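Local coordinates for protein transketolase (PDB 3L84) that belongs to the transketolase family of thiamine diphosphate-dependent enzymes, built as a dimer with pyrimidine-binding and C-terminal domains among its parts, at residues 498-506 with 534-542. Sequence-based numbering, arbitrary orientation.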
loop_
_atom_site.group_PDB
_atom_site.type_symbol
_atom_site.label_atom_id
_atom_site.label_comp_id
_atom_site.label_asym_id
_atom_site.label_seq_id
_atom_site.Cartn_x
_atom_site.Cartn_y
_atom_site.Cartn_z
ATOM N N SER A 498 19.365 -8.652 -4.420
ATOM C CA SER A 498 20.266 -7.514 -4.457
ATOM C C SER A 498 20.413 -6.883 -5.814
ATOM O O SER A 498 20.329 -7.580 -6.851
ATOM C CB SER A 498 21.652 -7.914 -3.949
ATOM O OG SER A 498 22.331 -8.738 -4.893
ATOM N N ARG A 499 20.623 -5.564 -5.823
ATOM C CA ARG A 499 21.057 -4.827 -7.016
ATOM C C ARG A 499 22.510 -5.185 -7.320
ATOM O O ARG A 499 22.927 -5.336 -8.462
ATOM C CB ARG A 499 20.929 -3.304 -6.755
ATOM C CG ARG A 499 21.218 -2.466 -7.965
ATOM C CD ARG A 499 21.379 -0.991 -7.664
ATOM N NE ARG A 499 21.517 -0.283 -8.951
ATOM C CZ ARG A 499 22.176 0.854 -9.155
ATOM N NH1 ARG A 499 22.216 1.369 -10.387
ATOM N NH2 ARG A 499 22.808 1.479 -8.160
ATOM N N GLN A 500 23.325 -5.167 -6.266
ATOM C CA GLN A 500 24.772 -5.217 -6.350
ATOM C C GLN A 500 25.303 -6.653 -6.292
ATOM O O GLN A 500 24.663 -7.559 -5.764
ATOM C CB GLN A 500 25.433 -4.390 -5.231
ATOM C CG GLN A 500 25.438 -5.036 -3.821
ATOM C CD GLN A 500 24.150 -4.912 -3.044
ATOM O OE1 GLN A 500 23.091 -4.577 -3.613
ATOM N NE2 GLN A 500 24.199 -5.276 -1.765
ATOM N N LYS A 501 26.517 -6.857 -6.809
ATOM C CA LYS A 501 27.135 -8.155 -6.825
ATOM C C LYS A 501 27.423 -8.658 -5.407
ATOM O O LYS A 501 27.987 -7.917 -4.571
ATOM C CB LYS A 501 28.465 -8.072 -7.590
ATOM C CG LYS A 501 29.102 -9.432 -7.836
ATOM C CD LYS A 501 30.406 -9.359 -8.653
ATOM C CE LYS A 501 30.142 -8.967 -10.061
ATOM N NZ LYS A 501 31.329 -9.278 -10.934
ATOM N N LEU A 502 27.102 -9.930 -5.179
ATOM C CA LEU A 502 27.416 -10.651 -3.941
ATOM C C LEU A 502 28.418 -11.767 -4.191
ATOM O O LEU A 502 28.521 -12.310 -5.295
ATOM C CB LEU A 502 26.147 -11.271 -3.338
ATOM C CG LEU A 502 24.942 -10.326 -3.181
ATOM C CD1 LEU A 502 23.817 -11.035 -2.435
ATOM C CD2 LEU A 502 25.322 -9.008 -2.523
ATOM N N LYS A 503 29.080 -12.195 -3.132
ATOM C CA LYS A 503 30.106 -13.211 -3.235
ATOM C C LYS A 503 29.522 -14.587 -3.081
ATOM O O LYS A 503 28.774 -14.891 -2.177
ATOM C CB LYS A 503 31.172 -13.002 -2.168
ATOM C CG LYS A 503 31.892 -11.669 -2.248
ATOM C CD LYS A 503 32.940 -11.569 -3.375
ATOM C CE LYS A 503 33.918 -12.740 -3.431
ATOM N NZ LYS A 503 35.062 -12.538 -4.421
ATOM N N ALA A 504 29.916 -15.471 -3.965
ATOM C CA ALA A 504 29.482 -16.851 -3.854
ATOM C C ALA A 504 29.964 -17.471 -2.541
ATOM O O ALA A 504 31.099 -17.240 -2.097
ATOM C CB ALA A 504 30.033 -17.648 -5.043
ATOM N N LEU A 505 29.115 -18.281 -1.917
ATOM C CA LEU A 505 29.424 -18.961 -0.675
ATOM C C LEU A 505 30.094 -20.295 -0.901
ATOM O O LEU A 505 30.021 -20.905 -1.966
ATOM C CB LEU A 505 28.135 -19.225 0.133
ATOM C CG LEU A 505 27.267 -18.023 0.454
ATOM C CD1 LEU A 505 26.048 -18.467 1.277
ATOM C CD2 LEU A 505 28.066 -16.948 1.188
ATOM N N ASN A 506 30.771 -20.749 0.140
ATOM C CA ASN A 506 31.200 -22.117 0.194
ATOM C C ASN A 506 30.025 -23.021 0.578
ATOM O O ASN A 506 28.965 -22.549 0.983
ATOM C CB ASN A 506 32.422 -22.247 1.119
ATOM C CG ASN A 506 33.637 -21.493 0.560
ATOM O OD1 ASN A 506 34.140 -21.817 -0.523
ATOM N ND2 ASN A 506 34.074 -20.441 1.266
ATOM N N GLY A 534 21.358 -12.786 2.999
ATOM C CA GLY A 534 21.615 -12.035 1.812
ATOM C C GLY A 534 22.984 -11.420 1.755
ATOM O O GLY A 534 23.999 -12.093 2.036
ATOM N N SER A 535 23.025 -10.154 1.394
ATOM C CA SER A 535 24.251 -9.404 1.202
ATOM C C SER A 535 25.123 -9.275 2.429
ATOM O O SER A 535 26.273 -8.868 2.279
ATOM C CB SER A 535 23.957 -8.019 0.632
ATOM O OG SER A 535 23.005 -7.337 1.459
ATOM N N GLU A 536 24.637 -9.603 3.620
ATOM C CA GLU A 536 25.481 -9.484 4.831
ATOM C C GLU A 536 26.212 -10.747 5.224
ATOM O O GLU A 536 27.008 -10.733 6.159
ATOM C CB GLU A 536 24.625 -8.938 5.997
ATOM C CG GLU A 536 24.387 -7.456 5.879
ATOM C CD GLU A 536 23.550 -7.082 4.678
ATOM O OE1 GLU A 536 22.328 -7.382 4.712
ATOM O OE2 GLU A 536 24.087 -6.504 3.701
ATOM N N VAL A 537 25.989 -11.847 4.517
ATOM C CA VAL A 537 26.635 -13.107 4.909
ATOM C C VAL A 537 28.147 -13.041 4.732
ATOM O O VAL A 537 28.913 -13.464 5.583
ATOM C CB VAL A 537 26.019 -14.324 4.141
ATOM C CG1 VAL A 537 26.817 -15.620 4.421
ATOM C CG2 VAL A 537 24.581 -14.522 4.548
ATOM N N TRP A 538 28.598 -12.475 3.628
ATOM C CA TRP A 538 30.018 -12.397 3.373
ATOM C C TRP A 538 30.717 -11.534 4.428
ATOM O O TRP A 538 31.810 -11.869 4.903
ATOM C CB TRP A 538 30.222 -11.813 1.969
ATOM C CG TRP A 538 31.594 -11.960 1.524
ATOM C CD1 TRP A 538 32.511 -10.965 1.362
ATOM C CD2 TRP A 538 32.252 -13.194 1.165
ATOM N NE1 TRP A 538 33.707 -11.500 0.921
ATOM C CE2 TRP A 538 33.566 -12.862 0.790
ATOM C CE3 TRP A 538 31.849 -14.542 1.131
ATOM C CZ2 TRP A 538 34.486 -13.835 0.377
ATOM C CZ3 TRP A 538 32.748 -15.504 0.715
ATOM C CH2 TRP A 538 34.057 -15.146 0.349
ATOM N N LEU A 539 30.082 -10.432 4.831
ATOM C CA LEU A 539 30.639 -9.595 5.902
ATOM C C LEU A 539 30.854 -10.433 7.161
ATOM O O LEU A 539 31.868 -10.282 7.864
ATOM C CB LEU A 539 29.682 -8.402 6.176
ATOM C CG LEU A 539 29.986 -7.606 7.428
ATOM C CD1 LEU A 539 31.320 -6.895 7.384
ATOM C CD2 LEU A 539 28.862 -6.577 7.648
ATOM N N CYS A 540 29.891 -11.290 7.472
ATOM C CA CYS A 540 30.011 -12.156 8.643
ATOM C C CYS A 540 31.088 -13.223 8.470
ATOM O O CYS A 540 31.811 -13.507 9.415
ATOM C CB CYS A 540 28.691 -12.802 8.981
ATOM S SG CYS A 540 27.483 -11.611 9.611
ATOM N N LEU A 541 31.237 -13.802 7.283
ATOM C CA LEU A 541 32.320 -14.756 7.066
ATOM C C LEU A 541 33.687 -14.070 7.282
ATOM O O LEU A 541 34.588 -14.623 7.945
ATOM C CB LEU A 541 32.236 -15.395 5.669
ATOM C CG LEU A 541 31.102 -16.373 5.509
ATOM C CD1 LEU A 541 30.864 -16.632 3.997
ATOM C CD2 LEU A 541 31.339 -17.689 6.270
ATOM N N GLU A 542 33.864 -12.892 6.680
ATOM C CA GLU A 542 35.106 -12.148 6.806
ATOM C C GLU A 542 35.347 -11.732 8.237
ATOM O O GLU A 542 36.484 -11.783 8.723
ATOM C CB GLU A 542 35.114 -10.923 5.884
ATOM C CG GLU A 542 35.036 -11.273 4.367
ATOM C CD GLU A 542 36.366 -11.633 3.743
ATOM O OE1 GLU A 542 37.175 -10.720 3.498
ATOM O OE2 GLU A 542 36.579 -12.831 3.466
HETATM O O HOH W 1 21.749 -5.687 -0.284
#
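Lys503 lays the aliphatic part of its side chain over one face of the Trp538 indole, a clear example of a lysine using its methylenes as a CH-pi partner. Lys503 CG stands 3.5 Å from the centroid of the five-membered ring of Trp538, only 4° off its normal, and Lys503 CB lies 3.5 Å from Trp538 CD2. Bends at chi2 (-76°) and chi3 then carry the chain away, and the ammonium forms a salt bridge with Asp337. Near the plane of the same indole, at its edge, comes Leu505, whose side chain crosses that of Val537 at about a right angle, its CD2 3.7 Å from Val537 CG1 and 4.0 Å from Leu541 CD1. Nearer the start of the helix, Leu502 rests CD2 against Ser535 CB at 3.6 Å. Here a water adds the polar link: it accepts from Gln500 NE2 and donates to Ser535 OG, whose own proton goes to Glu536 OE2 at 2.6 Å, on the syn side but 33° out of the carboxylate plane. The other carboxylate oxygen, Glu536 OE1, pairs with Arg472. Apolar packing and one water thus join the loop after strand 493-496 to the start of helix 537-549, with Leu520 of strand 518-521 touching Leu505, Val537 and Leu541.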